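Side-chain contacts in esterase (uncultured bacterium pCosCE1, PDB 7ATL), which hydrolyses carboxylic esters as a family VIII carboxylesterase of the beta-lactamase clan and also shows promiscuous acyltransferase activity: residues Gly45-Asp48 with Lys52-Met55; Trp96-Pro99 with Val105-Pro108; Ala218-Asp223 with Glu229-Gly234. One frame throughout, in Å; residues are numbered along the deposited sequence.

Interaction 1 (Gly45-Asp48 with Lys52-Met55); sequences GYAD and KKPM
A classic beta bulge sits where G45-D48, just after strand 37-44, meets K52-M55: A47 and D48 both face K53. Three backbone bonds stitch the two segments together. M55 N gives its hydrogen to G45 O over 2.8 Å, in the carbonyl plane and on a lone pair; K53 N reaches D48 O at 2.9 Å; and between them A47 N makes a weak bond to K53 O, bent to 129° at the hydrogen. That same K53 O also takes a CA-H...O contact from Y46, its CA 3.2 Å away.

Y46 runs alongside K52, the two side chains pointing the same way. With CG beside its own backbone N (chi1 -61°), the ring lies with an edge near K53 O and P54 N, its CE1 3.6 Å from K52 CA, while the hydroxyl OH packs against K52 CE at 3.7 Å. At the other end M55, bent at chi2 and chi3, folds its CE to within 3.6 Å of Y46 O and brings SD against A47. The charged ends of D48 and K53 find partners elsewhere: D48 OD2 on T219 OG1, and K53 NZ on D215 O. The polar grip between the segments is thus made by backbone atoms, while the aromatic ring and the thioether add apolar contact and the charged ends tie the turn to the chain around 215-219.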
# COMPACT_ATOMS: atom_id res chain seq x y z
N GLY A 45 -9.78 20.53 2.45
CA GLY A 45 -10.78 20.05 3.41
C GLY A 45 -10.19 19.85 4.80
O GLY A 45 -9.17 20.48 5.12
N TYR A 46 -10.77 18.93 5.58
CA TYR A 46 -10.47 18.76 7.03
C TYR A 46 -9.72 17.44 7.30
O TYR A 46 -10.03 16.39 6.73
CB TYR A 46 -11.76 18.85 7.84
CG TYR A 46 -12.54 20.15 7.77
CD1 TYR A 46 -12.03 21.32 8.31
CD2 TYR A 46 -13.82 20.19 7.23
CE1 TYR A 46 -12.75 22.51 8.28
CE2 TYR A 46 -14.56 21.37 7.19
CZ TYR A 46 -14.01 22.53 7.72
OH TYR A 46 -14.73 23.68 7.70
N ALA A 47 -8.73 17.51 8.18
CA ALA A 47 -8.13 16.36 8.88
C ALA A 47 -9.23 15.73 9.72
O ALA A 47 -9.38 14.50 9.65
CB ALA A 47 -6.98 16.81 9.75
N ASP A 48 -9.95 16.58 10.48
CA ASP A 48 -11.15 16.24 11.28
C ASP A 48 -12.27 17.26 11.00
O ASP A 48 -12.10 18.44 11.34
CB ASP A 48 -10.80 16.16 12.77
CG ASP A 48 -11.89 15.48 13.58
OD1 ASP A 48 -13.02 16.01 13.64
OD2 ASP A 48 -11.61 14.40 14.10
N LYS A 52 -13.50 20.83 12.88
CA LYS A 52 -13.09 21.74 11.77
C LYS A 52 -11.58 22.01 11.87
O LYS A 52 -11.19 23.18 11.84
CB LYS A 52 -13.89 23.04 11.78
CG LYS A 52 -15.13 23.05 12.67
CD LYS A 52 -16.23 23.99 12.23
CE LYS A 52 -16.72 23.66 10.83
NZ LYS A 52 -18.18 23.87 10.70
N LYS A 53 -10.77 20.96 11.99
CA LYS A 53 -9.28 21.06 11.87
C LYS A 53 -8.92 20.98 10.38
O LYS A 53 -9.16 19.96 9.73
CB LYS A 53 -8.57 19.98 12.69
CG LYS A 53 -7.07 20.23 12.87
CD LYS A 53 -6.35 19.09 13.55
CE LYS A 53 -6.80 18.86 14.98
NZ LYS A 53 -5.73 18.25 15.81
N PRO A 54 -8.37 22.06 9.78
CA PRO A 54 -8.06 22.03 8.36
C PRO A 54 -6.98 20.97 8.09
O PRO A 54 -6.04 20.80 8.90
CB PRO A 54 -7.56 23.47 8.09
CG PRO A 54 -6.96 23.88 9.41
CD PRO A 54 -7.91 23.30 10.43
N MET A 55 -7.14 20.26 6.98
CA MET A 55 -6.08 19.38 6.43
C MET A 55 -4.89 20.27 6.05
O MET A 55 -5.13 21.32 5.43
CB MET A 55 -6.57 18.62 5.18
CG MET A 55 -5.57 17.54 4.70
SD MET A 55 -5.47 16.06 5.75
CE MET A 55 -6.95 15.23 5.17

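Interaction 2 (Trp96-Pro99 with Val105-Pro108); sequences WFTP and VRPP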
# COMPACT_ATOMS: atom_id res chain seq x y z
N TRP A 96 9.49 -22.46 10.54
CA TRP A 96 8.12 -22.90 10.92
C TRP A 96 7.05 -22.45 9.89
O TRP A 96 5.91 -22.96 9.96
CB TRP A 96 7.81 -22.36 12.32
CG TRP A 96 8.18 -20.92 12.51
CD1 TRP A 96 9.32 -20.45 13.09
CD2 TRP A 96 7.42 -19.76 12.10
NE1 TRP A 96 9.32 -19.08 13.06
CE2 TRP A 96 8.18 -18.63 12.47
CE3 TRP A 96 6.20 -19.58 11.43
CZ2 TRP A 96 7.74 -17.33 12.23
CZ3 TRP A 96 5.77 -18.29 11.19
CH2 TRP A 96 6.53 -17.18 11.60
N PHE A 97 7.36 -21.52 8.98
CA PHE A 97 6.40 -21.11 7.92
C PHE A 97 6.47 -22.08 6.75
O PHE A 97 7.13 -21.80 5.71
CB PHE A 97 6.64 -19.66 7.48
CG PHE A 97 5.44 -19.07 6.78
CD1 PHE A 97 4.41 -18.51 7.51
CD2 PHE A 97 5.33 -19.12 5.41
CE1 PHE A 97 3.28 -18.01 6.89
CE2 PHE A 97 4.20 -18.62 4.78
CZ PHE A 97 3.19 -18.05 5.52
N THR A 98 5.76 -23.19 6.89
CA THR A 98 5.75 -24.30 5.90
C THR A 98 4.32 -24.73 5.61
O THR A 98 4.01 -25.91 5.71
CB THR A 98 6.64 -25.45 6.40
OG1 THR A 98 6.25 -25.80 7.72
CG2 THR A 98 8.10 -25.07 6.43
N PRO A 99 3.43 -23.80 5.19
CA PRO A 99 2.04 -24.14 4.90
C PRO A 99 1.88 -25.16 3.76
O PRO A 99 2.76 -25.27 2.91
CB PRO A 99 1.41 -22.81 4.49
CG PRO A 99 2.59 -22.00 4.02
CD PRO A 99 3.70 -22.38 4.97
N VAL A 105 0.52 -31.36 0.33
CA VAL A 105 1.85 -30.98 -0.22
C VAL A 105 2.27 -29.65 0.40
O VAL A 105 1.40 -28.74 0.45
CB VAL A 105 1.81 -30.89 -1.75
CG1 VAL A 105 3.15 -30.41 -2.29
CG2 VAL A 105 1.40 -32.20 -2.39
N ARG A 106 3.53 -29.52 0.81
CA ARG A 106 4.15 -28.29 1.38
C ARG A 106 5.14 -27.72 0.37
O ARG A 106 6.33 -28.00 0.43
CB ARG A 106 4.87 -28.58 2.70
CG ARG A 106 3.94 -29.07 3.80
CD ARG A 106 4.63 -29.41 5.13
NE ARG A 106 3.60 -29.94 6.01
CZ ARG A 106 2.64 -29.22 6.61
NH1 ARG A 106 2.58 -27.90 6.48
NH2 ARG A 106 1.74 -29.83 7.35
N PRO A 107 4.66 -26.92 -0.60
CA PRO A 107 5.53 -26.40 -1.66
C PRO A 107 6.34 -25.24 -1.11
O PRO A 107 5.84 -24.44 -0.32
CB PRO A 107 4.55 -25.95 -2.74
CG PRO A 107 3.33 -25.54 -1.96
CD PRO A 107 3.29 -26.43 -0.74
N PRO A 108 7.60 -25.10 -1.57
CA PRO A 108 8.43 -23.96 -1.18
C PRO A 108 7.82 -22.67 -1.75
O PRO A 108 7.22 -22.70 -2.83
CB PRO A 108 9.82 -24.26 -1.74
CG PRO A 108 9.57 -25.28 -2.85
CD PRO A 108 8.27 -25.99 -2.52
O HOH W 1 5.16 -24.28 2.28
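Two irregular pieces of the surface loop region between helix 67-80 and helix 111-116 are held together here by one arginine and one water. R106 supplies the direct bond: its NH1 donates to T98 O at 2.6 Å, with an angle of 143° at the hydrogen. The carbonyl oxygen lies close to the guanidinium plane, at the edge of the group, whereas the donor is tilted 18° from the plane of the T98 carbonyl. Because R106 beyond CG is extended as far as NE and turns at chi4 (-73°), its length passes beside T98 O, with CD at 3.6 Å and CG at 3.7 Å from that oxygen. The methylenes of R106 lie alongside the same carbonyl oxygen that NH1 binds.

Next along the chain, P99 O comes 3.7 Å from R106 CA and 3.9 Å from P107 CD, so this carbonyl rests against carbon on the R106-P107 side. A water completes the junction, donating one hydrogen to P99 O and the other to P107 O, both at 2.7 Å. In the fold this is a non-regular connection: neither segment has helix or strand, F97 is the centre of an inverse gamma turn, and the bridging is by side chain and solvent in place of paired strands. P99 and P107 have no amide hydrogen to give, and both of their carbonyls accept from the water. The F97 side chain touches L156 and A157 of helix 149-157, and W96 makes a cation-pi contact with R154 of that helix. P107 touches P165 of another loop.

Interaction 3 (Ala218-Asp223 with Glu229-Gly234); sequences ATAYHD and EPIRDG
H222 and E229 lie side by side and point the same way, and the bond between them closes at their far ends: H222 NE2 donates to E229 OE1 over 3.2 Å, nearly straight at 170°. OE1 lies in the plane of the imidazole, at its edge. On the other partner the approach is less regular, for the nitrogen meets OE1 on the anti side, 32° out of the carboxylate plane, and the two planes stand 67° apart. Both CB atoms lie on one face of the sheet, and both residues place CG between backbone N and carbonyl carbon, a shared torsion that turns each end toward the other strand. R232 NH1 also makes a long salt bridge to that same OE1.

These residues belong to a beta hairpin of strands 221-222 and 229-230, with H222 and E229 as its antiparallel hydrogen-bonded pair. H222 N reaches E229 O at 3.1 Å, and E229 N returns a weak bond to H222 O; farther along, I231 N donates to A220 O at 3.0 Å.

At the non-hydrogen-bonded pair Y221 and P230 the side chains diverge from CB, yet the phenol crosses the pyrrolidine obliquely, CE2 of Y221 4.0 Å from P230 CG. The Y221 OH is bonded to R49 N and E50 OE1. I231 packs across the strand: its CD1 comes 3.4 Å from Y221 O and touches A220 CB at 3.9 Å, and its CG1 meets H222 CB at 3.7 Å. Outside the hairpin, the H222 side chain touches M235 and L237 of strand 235-238.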
# COMPACT_ATOMS: atom_id res chain seq x y z
N ALA A 218 -4.73 12.41 10.59
CA ALA A 218 -6.07 12.59 9.99
C ALA A 218 -7.03 11.55 10.55
O ALA A 218 -6.72 10.36 10.58
CB ALA A 218 -6.01 12.51 8.49
N THR A 219 -8.20 12.01 10.93
CA THR A 219 -9.33 11.14 11.33
C THR A 219 -9.82 10.33 10.12
O THR A 219 -10.15 10.93 9.06
CB THR A 219 -10.41 12.04 11.92
OG1 THR A 219 -9.68 12.79 12.89
CG2 THR A 219 -11.59 11.27 12.47
N ALA A 220 -9.92 9.01 10.28
CA ALA A 220 -10.43 8.10 9.24
C ALA A 220 -11.96 8.20 9.17
O ALA A 220 -12.63 8.06 10.22
CB ALA A 220 -10.00 6.69 9.56
N TYR A 221 -12.48 8.39 7.96
CA TYR A 221 -13.92 8.43 7.63
C TYR A 221 -14.18 7.30 6.63
O TYR A 221 -13.16 6.86 6.01
CB TYR A 221 -14.33 9.78 7.03
CG TYR A 221 -14.19 10.94 7.97
CD1 TYR A 221 -12.96 11.52 8.21
CD2 TYR A 221 -15.30 11.46 8.64
CE1 TYR A 221 -12.81 12.55 9.12
CE2 TYR A 221 -15.17 12.50 9.54
CZ TYR A 221 -13.93 13.05 9.78
OH TYR A 221 -13.78 14.07 10.69
N HIS A 222 -15.44 6.89 6.47
CA HIS A 222 -15.86 5.91 5.44
C HIS A 222 -17.17 6.40 4.80
O HIS A 222 -17.80 7.24 5.43
CB HIS A 222 -15.98 4.52 6.06
CG HIS A 222 -17.30 4.28 6.71
ND1 HIS A 222 -18.31 3.58 6.06
CD2 HIS A 222 -17.76 4.67 7.92
CE1 HIS A 222 -19.35 3.53 6.87
NE2 HIS A 222 -19.04 4.20 8.03
N ASP A 223 -17.53 5.87 3.61
CA ASP A 223 -18.68 6.32 2.77
C ASP A 223 -19.98 5.71 3.32
O ASP A 223 -20.01 4.48 3.55
CB ASP A 223 -18.52 5.92 1.30
CG ASP A 223 -17.10 5.91 0.71
OD1 ASP A 223 -16.38 6.94 0.79
OD2 ASP A 223 -16.73 4.87 0.12
N GLU A 229 -19.11 9.27 7.74
CA GLU A 229 -19.02 9.28 9.22
C GLU A 229 -17.66 8.72 9.65
O GLU A 229 -17.05 7.95 8.91
CB GLU A 229 -20.19 8.51 9.85
CG GLU A 229 -20.03 6.98 9.82
CD GLU A 229 -21.22 6.13 10.27
OE1 GLU A 229 -21.08 4.88 10.35
OE2 GLU A 229 -22.30 6.71 10.54
N PRO A 230 -17.15 9.06 10.85
CA PRO A 230 -15.89 8.50 11.35
C PRO A 230 -15.94 6.98 11.53
O PRO A 230 -17.00 6.46 11.77
CB PRO A 230 -15.67 9.16 12.72
CG PRO A 230 -16.51 10.43 12.64
CD PRO A 230 -17.70 10.06 11.77
N ILE A 231 -14.81 6.30 11.34
CA ILE A 231 -14.71 4.83 11.50
C ILE A 231 -14.53 4.55 12.99
O ILE A 231 -13.66 5.19 13.60
CB ILE A 231 -13.57 4.26 10.63
CG1 ILE A 231 -13.87 4.44 9.14
CG2 ILE A 231 -13.28 2.81 11.00
CD1 ILE A 231 -12.66 4.26 8.20
N ARG A 232 -15.36 3.69 13.59
CA ARG A 232 -15.23 3.33 15.02
C ARG A 232 -14.35 2.08 15.09
O ARG A 232 -14.44 1.26 14.16
CB ARG A 232 -16.60 3.16 15.69
CG ARG A 232 -17.33 4.49 15.93
CD ARG A 232 -18.81 4.36 16.26
NE ARG A 232 -19.45 3.15 15.71
CZ ARG A 232 -20.29 3.08 14.67
NH1 ARG A 232 -20.64 4.17 14.00
NH2 ARG A 232 -20.78 1.89 14.30
N ASP A 233 -13.50 1.98 16.09
CA ASP A 233 -12.65 0.78 16.29
C ASP A 233 -13.51 -0.47 16.09
O ASP A 233 -14.64 -0.47 16.63
CB ASP A 233 -11.99 0.75 17.68
CG ASP A 233 -10.60 1.37 17.70
OD1 ASP A 233 -10.25 2.06 16.71
OD2 ASP A 233 -9.86 1.15 18.71
N GLY A 234 -13.00 -1.44 15.32
CA GLY A 234 -13.59 -2.78 15.13
C GLY A 234 -14.80 -2.76 14.21
O GLY A 234 -15.51 -3.76 14.15

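In the fold
Interactions 1 and 3 are neighbours, their centres 14 Å apart, and they touch directly: A47 O is 3.0 Å from T219 N, a probable hydrogen bond that runs beside the side-chain link from D48 to T219, and D48 CA packs on Y221 OH at 3.5 Å. The bulged turn of 45-48 is thereby joined to the chain leading into the hairpin of 221-230. Interaction 2 stands apart, 47 Å from interaction 1 between centres and on the opposite side of the chain's centre; its nearest atoms are about 24 Å from those of interaction 3. S65 and K68 fit an SxxK pattern, with Y123 a further hydroxyl near the lysine, consistent with the active site of this family; none of them belongs to the three contacts.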